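Local coordinates for uncharacterized protein (Streptococcus mutans, PDB 3L7Y) that binds magnesium and is probably a phosphatase of the haloacid dehalogenase-like hydrolase family, at residues H57-R62 / G291-I296. Residues are numbered along the deposited sequence; the frame is centred on the assembly and turned at random.
Sequences HNRFQR and GVLDVI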
loop_
_atom_site.group_PDB
_atom_site.type_symbol
_atom_site.label_atom_id
_atom_site.label_comp_id
_atom_site.label_asym_id
_atom_site.label_seq_id
_atom_site.Cartn_x
_atom_site.Cartn_y
_atom_site.Cartn_z
ATOM N N HIS A 57 8.313 -0.277 18.872
ATOM C CA HIS A 57 8.511 -1.709 18.738
ATOM C C HIS A 57 8.057 -2.480 19.972
ATOM O O HIS A 57 7.302 -3.445 19.860
ATOM C CB HIS A 57 9.978 -2.010 18.437
ATOM C CG HIS A 57 10.381 -1.687 17.029
ATOM N ND1 HIS A 57 10.687 -0.407 16.617
ATOM C CD2 HIS A 57 10.524 -2.477 15.941
ATOM C CE1 HIS A 57 11.002 -0.423 15.336
ATOM N NE2 HIS A 57 10.909 -1.667 14.899
ATOM N N ASN A 58 8.520 -2.052 21.145
ATOM C CA ASN A 58 8.163 -2.715 22.391
ATOM C C ASN A 58 6.654 -2.739 22.613
ATOM O O ASN A 58 6.075 -3.792 22.887
ATOM C CB ASN A 58 8.863 -2.047 23.579
ATOM C CG ASN A 58 10.367 -2.264 23.573
ATOM O OD1 ASN A 58 10.854 -3.361 23.283
ATOM N ND2 ASN A 58 11.112 -1.217 23.907
ATOM N N ARG A 59 6.018 -1.579 22.490
ATOM C CA ARG A 59 4.587 -1.483 22.748
ATOM C C ARG A 59 3.857 -2.384 21.766
ATOM O O ARG A 59 2.905 -3.073 22.137
ATOM C CB ARG A 59 4.091 -0.031 22.654
ATOM C CG ARG A 59 2.605 0.149 22.943
ATOM C CD ARG A 59 2.177 1.618 22.910
ATOM N NE ARG A 59 0.801 1.783 23.372
ATOM C CZ ARG A 59 0.120 2.925 23.331
ATOM N NH1 ARG A 59 0.683 4.027 22.845
ATOM N NH2 ARG A 59 -1.127 2.962 23.777
ATOM N N PHE A 60 4.321 -2.393 20.517
ATOM C CA PHE A 60 3.687 -3.214 19.497
ATOM C C PHE A 60 3.785 -4.707 19.790
ATOM O O PHE A 60 2.800 -5.431 19.687
ATOM C CB PHE A 60 4.272 -2.965 18.103
ATOM C CG PHE A 60 3.769 -3.949 17.079
ATOM C CD1 PHE A 60 2.460 -3.877 16.618
ATOM C CD2 PHE A 60 4.577 -4.968 16.618
ATOM C CE1 PHE A 60 1.981 -4.797 15.696
ATOM C CE2 PHE A 60 4.109 -5.888 15.694
ATOM C CZ PHE A 60 2.806 -5.804 15.235
ATOM N N GLN A 61 4.981 -5.179 20.117
ATOM C CA GLN A 61 5.155 -6.604 20.336
ATOM C C GLN A 61 4.297 -7.096 21.508
ATOM O O GLN A 61 3.791 -8.214 21.489
ATOM C CB GLN A 61 6.642 -6.960 20.508
ATOM C CG GLN A 61 7.405 -6.914 19.182
ATOM C CD GLN A 61 8.876 -7.249 19.311
ATOM O OE1 GLN A 61 9.590 -6.658 20.124
ATOM N NE2 GLN A 61 9.345 -8.192 18.489
ATOM N N ARG A 62 4.121 -6.251 22.520
ATOM C CA ARG A 62 3.277 -6.604 23.655
ATOM C C ARG A 62 1.810 -6.627 23.224
ATOM O O ARG A 62 1.028 -7.478 23.654
ATOM C CB ARG A 62 3.495 -5.617 24.809
ATOM C CG ARG A 62 3.020 -6.123 26.163
ATOM C CD ARG A 62 1.584 -5.713 26.459
ATOM N NE ARG A 62 1.434 -4.258 26.473
ATOM C CZ ARG A 62 0.635 -3.257 26.106
ATOM N NH1 ARG A 62 0.592 -1.933 26.005
ATOM N NH2 ARG A 62 -0.294 -3.408 25.170
ATOM N N GLY A 291 -0.943 6.756 17.063
ATOM C CA GLY A 291 -2.389 6.753 16.942
ATOM C C GLY A 291 -2.985 5.369 16.783
ATOM O O GLY A 291 -4.076 5.087 17.284
ATOM N N VAL A 292 -2.279 4.503 16.068
ATOM C CA VAL A 292 -2.759 3.146 15.835
ATOM C C VAL A 292 -2.710 2.282 17.096
ATOM O O VAL A 292 -3.682 1.614 17.428
ATOM C CB VAL A 292 -1.948 2.440 14.712
ATOM C CG1 VAL A 292 -2.265 0.968 14.690
ATOM C CG2 VAL A 292 -2.242 3.068 13.347
ATOM N N LEU A 293 -1.568 2.264 17.778
ATOM C CA LEU A 293 -1.411 1.404 18.950
ATOM C C LEU A 293 -2.314 1.912 20.063
ATOM O O LEU A 293 -2.830 1.143 20.874
ATOM C CB LEU A 293 0.043 1.367 19.420
ATOM C CG LEU A 293 1.048 0.864 18.373
ATOM C CD1 LEU A 293 2.427 0.809 18.978
ATOM C CD2 LEU A 293 0.664 -0.512 17.819
ATOM N N ASP A 294 -2.510 3.222 20.084
ATOM C CA ASP A 294 -3.352 3.844 21.107
ATOM C C ASP A 294 -4.768 3.294 21.012
ATOM O O ASP A 294 -5.362 2.890 22.018
ATOM C CB ASP A 294 -3.344 5.360 20.949
ATOM C CG ASP A 294 -4.377 6.042 21.819
ATOM O OD1 ASP A 294 -5.156 6.854 21.272
ATOM O OD2 ASP A 294 -4.419 5.756 23.040
ATOM N N VAL A 295 -5.309 3.283 19.803
ATOM C CA VAL A 295 -6.654 2.773 19.564
ATOM C C VAL A 295 -6.717 1.289 19.886
ATOM O O VAL A 295 -7.677 0.830 20.484
ATOM C CB VAL A 295 -7.098 3.013 18.106
ATOM C CG1 VAL A 295 -8.377 2.237 17.787
ATOM C CG2 VAL A 295 -7.286 4.502 17.858
ATOM N N ILE A 296 -5.681 0.544 19.513
ATOM C CA ILE A 296 -5.667 -0.888 19.771
ATOM C C ILE A 296 -5.609 -1.208 21.264
ATOM O O ILE A 296 -6.340 -2.080 21.723
ATOM C CB ILE A 296 -4.509 -1.620 19.049
ATOM C CG1 ILE A 296 -4.591 -1.414 17.533
ATOM C CG2 ILE A 296 -4.546 -3.103 19.385
ATOM C CD1 ILE A 296 -3.328 -1.934 16.784
#
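Leu293 meets both Arg59 and Phe60, and these side chains make the apolar part of the contact. Its side chain runs past that of Arg59 in the opposite direction. CD1 of Leu293 lies 4.0 Å from CD of Arg59 and also touches the CB and CG methylenes. The other branch goes to the aromatic ring: CD2 of Leu293 sits 4.0 Å from CD1 of Phe60, at the ring edge and in its plane. The two methyls of Leu293 thus divide between the aliphatic chain of Arg59 and the ring edge of Phe60. CA of Leu293 is 6.9 Å from CA of Phe60. The axes of the short helical segments 57-62 and 291-296 approach to 10.7 Å, at 34°.

The polar part involves no hydrogen bond between the segments. Arg59 is extended, with CG anti to the backbone N (chi1 -179°), which carries its guanidinium across to the backbone of the other helix. One face lies over the Leu293-Asp294 peptide, offset so that the peptide sits toward the rim of the group. NH2 of Arg59 is 3.6 Å from CA of Asp294. The same NH2 is 4.4 Å from OD2 of Asp294, too far for a salt bridge, although the opposite charges may still attract. NE of Arg59 makes a salt bridge to OD2 of Asp297, one residue beyond segment 291-296; OD1 of the same aspartate pairs with NH2 of Arg62.

Inward, Phe60 packs edge-to-face against Phe48 and Phe74, while Leu293 also touches Phe48 and Ile63. The contact joins helix 57-69 to the C-terminal helix 291-301, away from the magnesium site. Such helix packing beside a central, largely parallel sheet is characteristic of the Rossmann-like core of haloacid dehalogenase-like hydrolases.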